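Local coordinates for protein DyP-type peroxidase (Pleurotus ostreatus PC15, PDB 6FSK) that probably uses heme b to reduce hydrogen peroxide while oxidising dyes and other substrates, Mn(II) likely among them, as a member of the DyP-type peroxidase family, at residues A[26-29]-A[33-36]; A[42-47]-A[150-155]; A[93-98]-A[237-242]. The protein carries 1 engineered substitution. One frame throughout, in Å; residues are numbered along the deposited sequence.

Interaction 1 (A[26-29]-A[33-36]); sequences FDVT and QFKA
Phe-26 and Val-28 meet Phe-34 where strand 20-28 turns into helix 31-41. This is the first strand-to-helix step of the N-terminal ferredoxin-like half of a DyP-type peroxidase. The turn is short, and the CA atoms of Val-28 and Phe-34 lie 6.9 Å apart. Val-28 uses both branches. Its CG2 methyl stands almost squarely over the centre of the Phe-34 ring, 4.1 Å from the centroid and only 6° off the ring normal. This is a CH-pi contact. The other branch reaches the root of the same side chain, with Val-28 CG1 3.8 Å from Phe-34 CB. The valine therefore straddles the ring and the carbon that carries it. Phe-34 presents this face because its CG lies anti to the backbone N (chi1 177°), which sends the ring off the helix and across the valine at about a right angle. Phe-26 adds a lighter touch. Its CE1 comes within 4.1 Å of Phe-34 CE1, rim carbon to rim carbon. The edge of the Phe-26 ring also has Val-28 CG2 in its plane, which places that methyl between the edge of one phenylalanine and the face of the other. The contact is wholly apolar and buried. Ile-166 of strand 166-175 and Phe-79 of strand 74-80 both pack on Phe-26 and Phe-34. The ring of Phe-157, just past helix 144-156, lies against that of Phe-34 at a shallow angle. Phe-34 thus ties helix 31-41 to strands 74-80 and 166-175, and to the end of helix 144-156.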
# COMPACT_ATOMS: atom_id res chain seq x y z
N PHE A 26 1.85 -7.95 18.22
CA PHE A 26 1.77 -8.73 19.44
C PHE A 26 1.63 -10.19 19.17
O PHE A 26 1.23 -10.68 18.05
CB PHE A 26 0.63 -8.21 20.31
CG PHE A 26 -0.75 -8.46 19.74
CD1 PHE A 26 -1.44 -9.61 20.01
CD2 PHE A 26 -1.37 -7.50 18.99
CE1 PHE A 26 -2.70 -9.79 19.50
CE2 PHE A 26 -2.61 -7.68 18.47
CZ PHE A 26 -3.28 -8.83 18.72
N ASP A 27 1.94 -10.98 20.22
CA ASP A 27 1.62 -12.40 20.32
C ASP A 27 0.63 -12.55 21.49
O ASP A 27 0.61 -11.76 22.43
CB ASP A 27 2.78 -13.26 20.62
CG ASP A 27 3.73 -13.37 19.53
OD1 ASP A 27 3.34 -13.35 18.31
OD2 ASP A 27 4.97 -13.47 19.85
N VAL A 28 -0.30 -13.49 21.30
CA VAL A 28 -1.27 -13.91 22.33
C VAL A 28 -0.57 -14.91 23.20
O VAL A 28 -0.12 -15.93 22.70
CB VAL A 28 -2.53 -14.56 21.69
CG1 VAL A 28 -3.49 -14.98 22.83
CG2 VAL A 28 -3.25 -13.52 20.82
N THR A 29 -0.51 -14.62 24.51
CA THR A 29 0.15 -15.53 25.46
C THR A 29 -0.83 -16.37 26.32
O THR A 29 -0.43 -17.44 26.81
CB THR A 29 1.16 -14.79 26.37
OG1 THR A 29 0.51 -13.74 27.05
CG2 THR A 29 2.30 -14.18 25.55
N GLN A 33 -7.73 -15.59 28.48
CA GLN A 33 -7.69 -14.30 29.06
C GLN A 33 -7.75 -13.19 27.97
O GLN A 33 -8.32 -12.14 28.17
CB GLN A 33 -6.40 -14.13 29.78
CG GLN A 33 -6.37 -12.85 30.58
CD GLN A 33 -5.10 -12.75 31.39
OE1 GLN A 33 -4.07 -13.40 31.06
NE2 GLN A 33 -5.15 -11.98 32.45
N PHE A 34 -7.11 -13.49 26.85
CA PHE A 34 -7.14 -12.58 25.70
C PHE A 34 -8.56 -12.34 25.28
O PHE A 34 -9.00 -11.18 25.08
CB PHE A 34 -6.32 -13.13 24.52
CG PHE A 34 -6.41 -12.25 23.29
CD1 PHE A 34 -5.66 -11.11 23.22
CD2 PHE A 34 -7.27 -12.54 22.24
CE1 PHE A 34 -5.76 -10.26 22.12
CE2 PHE A 34 -7.32 -11.76 21.12
CZ PHE A 34 -6.56 -10.61 21.06
N LYS A 35 -9.32 -13.44 25.17
CA LYS A 35 -10.72 -13.28 24.72
C LYS A 35 -11.53 -12.57 25.73
O LYS A 35 -12.33 -11.74 25.41
CB LYS A 35 -11.31 -14.60 24.34
CG LYS A 35 -10.67 -15.30 23.17
CD LYS A 35 -11.43 -16.55 22.81
CE LYS A 35 -10.67 -17.31 21.79
NZ LYS A 35 -11.46 -18.36 21.10
N ALA A 36 -11.29 -12.77 27.05
CA ALA A 36 -12.01 -11.98 28.01
C ALA A 36 -11.64 -10.47 27.91
O ALA A 36 -12.48 -9.59 28.03
CB ALA A 36 -11.73 -12.52 29.43

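Interaction 2 (A[42-47]-A[150-155]); sequences IPHIKT and LDEIKH
The imidazole of His-44 has the CD1 methyl of Ile-153 over one face and the OE2 oxygen of Glu-152 at its edge, near the ring plane. The contact joins two parts of the N-terminal ferredoxin-like half: the 3-10 turn that follows helix 31-41, and helix 144-156. The turn itself is tied by Ile-45 N to Ile-42 O at 3.0 Å. Ile-45 points away from helix 144-156 and packs on helix 475-481 and strand 74-80. His-44 also touches Val-75 of strand 74-80, and Lys-149 and Ile-156 of helix 144-156. At the edge, His-44 NE2 donates to Glu-152 OE2 over 3.3 Å. The bond is fairly straight, 161° at the hydrogen, but long and weak. The carboxylate plane stands at 79° to the ring, so the two groups are nearly perpendicular. Glu-152 reaches this far because its chain is extended beyond CG. Its other oxygen, OE1, makes a long, weak ion pair with Lys-149 NZ. The nearby negative charge would be expected to favour a proton on NE2. With an alanine in place of His-44, Glu-152 OE2 would probably lose this donor, and a gap is likely to open beside the Ile-153 methyl. Over the face, Ile-153 CD1 is 4.1 Å from the ring centroid and offset toward the rim, a CH-pi contact. The CB of Ile-153 does not point at the turn. The methyl gets there because CG1 lies anti to the carbonyl carbon (chi1 -56°) and the chain then bends again at chi2. The ring atom closest to Ile-153 CD1 is His-44 CG, at 3.9 Å.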
# COMPACT_ATOMS: atom_id res chain seq x y z
N ILE A 42 -13.13 -4.06 22.43
CA ILE A 42 -13.94 -3.87 21.25
C ILE A 42 -14.67 -2.53 21.17
O ILE A 42 -14.70 -1.87 20.13
CB ILE A 42 -14.87 -5.10 21.02
CG1 ILE A 42 -14.09 -6.30 20.56
CG2 ILE A 42 -16.02 -4.76 20.01
CD1 ILE A 42 -14.79 -7.62 20.77
N PRO A 43 -15.24 -1.99 22.27
CA PRO A 43 -15.90 -0.69 22.21
C PRO A 43 -15.03 0.50 21.89
O PRO A 43 -15.56 1.55 21.57
CB PRO A 43 -16.53 -0.53 23.62
CG PRO A 43 -16.60 -1.86 24.12
CD PRO A 43 -15.47 -2.65 23.57
N HIS A 44 -13.68 0.35 21.97
CA HIS A 44 -12.74 1.35 21.54
C HIS A 44 -12.47 1.39 20.01
O HIS A 44 -11.89 2.39 19.54
CB HIS A 44 -11.39 1.07 22.17
CG HIS A 44 -11.31 1.45 23.61
ND1 HIS A 44 -11.64 0.61 24.64
CD2 HIS A 44 -10.94 2.62 24.17
CE1 HIS A 44 -11.51 1.25 25.80
NE2 HIS A 44 -11.05 2.46 25.54
N ILE A 45 -12.88 0.38 19.28
CA ILE A 45 -12.48 0.25 17.84
C ILE A 45 -13.23 1.25 16.97
O ILE A 45 -14.46 1.38 17.14
CB ILE A 45 -12.66 -1.17 17.35
CG1 ILE A 45 -11.73 -2.08 18.11
CG2 ILE A 45 -12.41 -1.33 15.84
CD1 ILE A 45 -11.94 -3.53 17.90
N LYS A 46 -12.52 1.99 16.13
CA LYS A 46 -13.17 2.96 15.25
C LYS A 46 -13.84 2.26 14.07
O LYS A 46 -13.22 1.44 13.35
CB LYS A 46 -12.13 3.91 14.71
CG LYS A 46 -12.62 5.05 13.84
CD LYS A 46 -13.58 6.02 14.54
CE LYS A 46 -13.02 6.68 15.77
NZ LYS A 46 -13.99 7.63 16.50
N THR A 47 -15.12 2.52 13.89
CA THR A 47 -15.84 2.02 12.71
C THR A 47 -15.89 3.02 11.56
O THR A 47 -15.62 4.20 11.69
CB THR A 47 -17.30 1.60 13.08
OG1 THR A 47 -18.03 2.81 13.25
CG2 THR A 47 -17.28 0.75 14.27
N LEU A 150 -2.95 4.24 23.08
CA LEU A 150 -2.29 2.97 23.11
C LEU A 150 -2.04 2.45 24.53
O LEU A 150 -2.17 1.25 24.79
CB LEU A 150 -1.02 3.01 22.22
CG LEU A 150 -0.28 1.71 22.03
CD1 LEU A 150 -1.13 0.60 21.47
CD2 LEU A 150 0.88 2.00 21.09
N ASP A 151 -1.64 3.34 25.46
CA ASP A 151 -1.43 2.90 26.89
C ASP A 151 -2.74 2.36 27.47
O ASP A 151 -2.71 1.39 28.18
CB ASP A 151 -0.98 4.08 27.73
CG ASP A 151 0.44 4.42 27.49
OD1 ASP A 151 1.13 3.69 26.76
OD2 ASP A 151 0.90 5.45 28.07
N GLU A 152 -3.87 2.97 27.15
CA GLU A 152 -5.15 2.49 27.60
C GLU A 152 -5.45 1.09 27.07
O GLU A 152 -5.90 0.17 27.80
CB GLU A 152 -6.19 3.53 27.19
CG GLU A 152 -7.59 3.29 27.65
CD GLU A 152 -8.51 4.42 27.21
OE1 GLU A 152 -8.14 5.22 26.28
OE2 GLU A 152 -9.64 4.41 27.75
N ILE A 153 -5.13 0.84 25.81
CA ILE A 153 -5.32 -0.47 25.26
C ILE A 153 -4.38 -1.48 25.83
O ILE A 153 -4.78 -2.58 26.17
CB ILE A 153 -5.21 -0.46 23.68
CG1 ILE A 153 -6.19 0.54 23.06
CG2 ILE A 153 -5.45 -1.82 23.05
CD1 ILE A 153 -7.63 0.30 23.47
N LYS A 154 -3.11 -1.12 26.00
CA LYS A 154 -2.19 -2.03 26.60
C LYS A 154 -2.65 -2.48 28.00
O LYS A 154 -2.45 -3.65 28.37
CB LYS A 154 -0.82 -1.41 26.66
CG LYS A 154 -0.30 -1.37 25.25
CD LYS A 154 1.16 -1.05 25.11
CE LYS A 154 1.62 0.26 25.47
NZ LYS A 154 2.93 0.26 24.67
N HIS A 155 -3.16 -1.50 28.74
CA HIS A 155 -3.70 -1.76 30.11
C HIS A 155 -4.82 -2.79 30.11
O HIS A 155 -4.86 -3.72 30.93
CB HIS A 155 -4.13 -0.46 30.76
CG HIS A 155 -4.49 -0.63 32.20
ND1 HIS A 155 -5.80 -0.73 32.64
CD2 HIS A 155 -3.71 -0.74 33.30
CE1 HIS A 155 -5.81 -0.86 33.96
NE2 HIS A 155 -4.55 -0.90 34.37

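Interaction 3 (A[93-98]-A[237-242]); sequences LSDNAF and GSFLTF
Phe-239 drives its edge into the face of Phe-98, and this is the tight part of the contact. Phe-239 CE1 lies 3.6 Å from Phe-98 CG. The ring centroids are 5.2 Å apart and the planes make 69°, an edge-to-face pair. Asp-95 closes in from another direction, its CB 3.8 Å from Phe-239 CZ and its CG over one face of the Phe-239 ring. Asp-95 is also the N-cap of helix 96-100. Its OD1 accepts from Phe-98 N at 2.8 Å through the anti lone pair, with 165° at the hydrogen. One aspartate thus caps the helix and covers the ring that Phe-98 meets. Its OD2 is bound by Asp-390 N. Packing is looser at Leu-93, whose CB stays 4.1 Å from Phe-239 CZ. The solvent side belongs to Ser-94 and Asn-96, which do not touch the strand. Phe-471 of strand 462-472 meets Phe-239 edge-to-face as well. The side chain of Phe-239 is about 13 Å from the heme, so the contact is structural packing. It joins the N-terminal part to the first strand of the second ferredoxin-like half, the paired architecture of DyP-type peroxidases.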
# COMPACT_ATOMS: atom_id res chain seq x y z
N LEU A 93 -9.82 -19.10 5.23
CA LEU A 93 -10.32 -17.83 4.63
C LEU A 93 -10.09 -17.73 3.14
O LEU A 93 -10.33 -16.64 2.54
CB LEU A 93 -9.73 -16.65 5.40
CG LEU A 93 -10.03 -16.40 6.87
CD1 LEU A 93 -9.45 -15.12 7.40
CD2 LEU A 93 -11.56 -16.48 7.11
N SER A 94 -9.61 -18.79 2.48
CA SER A 94 -9.45 -18.86 1.02
C SER A 94 -8.50 -17.76 0.49
O SER A 94 -8.82 -17.05 -0.44
CB SER A 94 -10.87 -18.72 0.42
OG SER A 94 -10.82 -19.29 -0.86
N ASP A 95 -7.37 -17.59 1.18
CA ASP A 95 -6.30 -16.74 0.64
C ASP A 95 -4.97 -17.41 0.94
O ASP A 95 -4.55 -17.56 2.13
CB ASP A 95 -6.37 -15.39 1.23
CG ASP A 95 -5.43 -14.45 0.58
OD1 ASP A 95 -4.23 -14.35 0.92
OD2 ASP A 95 -5.90 -13.79 -0.38
N ASN A 96 -4.34 -17.88 -0.10
CA ASN A 96 -3.13 -18.66 0.02
C ASN A 96 -1.99 -17.82 0.63
O ASN A 96 -1.26 -18.30 1.47
CB ASN A 96 -2.67 -19.12 -1.34
CG ASN A 96 -3.63 -20.05 -2.00
OD1 ASN A 96 -3.88 -19.94 -3.24
ND2 ASN A 96 -4.19 -20.95 -1.22
N ALA A 97 -1.85 -16.58 0.21
CA ALA A 97 -0.79 -15.70 0.75
C ALA A 97 -0.95 -15.49 2.22
O ALA A 97 -0.02 -15.63 3.01
CB ALA A 97 -0.80 -14.38 -0.02
N PHE A 98 -2.18 -15.13 2.66
CA PHE A 98 -2.48 -14.92 4.06
C PHE A 98 -2.13 -16.19 4.89
O PHE A 98 -1.57 -16.13 5.94
CB PHE A 98 -3.98 -14.63 4.21
CG PHE A 98 -4.47 -14.55 5.63
CD1 PHE A 98 -4.21 -13.46 6.40
CD2 PHE A 98 -5.20 -15.58 6.20
CE1 PHE A 98 -4.67 -13.30 7.68
CE2 PHE A 98 -5.64 -15.46 7.52
CZ PHE A 98 -5.38 -14.37 8.25
N GLY A 237 -15.00 -8.21 6.97
CA GLY A 237 -13.53 -8.09 7.25
C GLY A 237 -12.79 -7.82 5.93
O GLY A 237 -13.33 -7.96 4.80
N SER A 238 -11.54 -7.42 6.06
CA SER A 238 -10.70 -7.18 4.88
C SER A 238 -9.27 -7.64 5.23
O SER A 238 -8.89 -7.61 6.39
CB SER A 238 -10.74 -5.72 4.54
OG SER A 238 -10.04 -5.44 3.31
N PHE A 239 -8.50 -7.98 4.23
CA PHE A 239 -7.09 -8.38 4.37
C PHE A 239 -6.23 -7.14 4.34
O PHE A 239 -6.27 -6.34 3.40
CB PHE A 239 -6.64 -9.35 3.31
CG PHE A 239 -7.29 -10.70 3.36
CD1 PHE A 239 -6.77 -11.67 4.16
CD2 PHE A 239 -8.45 -11.01 2.65
CE1 PHE A 239 -7.34 -12.89 4.27
CE2 PHE A 239 -9.05 -12.23 2.79
CZ PHE A 239 -8.45 -13.21 3.56
N LEU A 240 -5.46 -6.99 5.41
CA LEU A 240 -4.51 -5.91 5.64
C LEU A 240 -3.12 -6.46 5.31
O LEU A 240 -2.59 -7.32 6.07
CB LEU A 240 -4.55 -5.49 7.10
CG LEU A 240 -3.86 -4.21 7.50
CD1 LEU A 240 -4.22 -3.78 8.91
CD2 LEU A 240 -2.34 -4.30 7.37
N THR A 241 -2.49 -5.97 4.26
CA THR A 241 -1.06 -6.23 3.98
C THR A 241 -0.23 -5.12 4.57
O THR A 241 -0.44 -3.96 4.25
CB THR A 241 -0.83 -6.36 2.47
OG1 THR A 241 -1.48 -7.52 1.97
CG2 THR A 241 0.70 -6.48 2.21
N PHE A 242 0.76 -5.49 5.42
CA PHE A 242 1.76 -4.55 5.96
C PHE A 242 3.12 -4.83 5.38
O PHE A 242 3.52 -5.99 5.38
CB PHE A 242 1.84 -4.63 7.47
CG PHE A 242 2.95 -3.81 8.05
CD1 PHE A 242 2.92 -2.44 8.04
CD2 PHE A 242 4.04 -4.44 8.62
CE1 PHE A 242 3.97 -1.70 8.63
CE2 PHE A 242 5.08 -3.69 9.15
CZ PHE A 242 5.06 -2.37 9.07

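Interactions 1 and 2 lie in the N-terminal ferredoxin-like half, their centres about 14 Å apart, at the two ends of helix 31-41. Interaction 3 is farther off, about 21 Å from interaction 1 and 23 Å from interaction 2, centre to centre. None of the three touches another. Interactions 1 and 3 both reach the same antiparallel sheet, in which strand 20-28 belongs to the first half and strand 238-247 to the second. Along the chain, interaction 1 closes before the others open, while interactions 2 and 3 cross: 42-47, 93-98, 150-155, 237-242. Local and long-range packing thus bind the N-terminal half together and tie it to the heme-binding half.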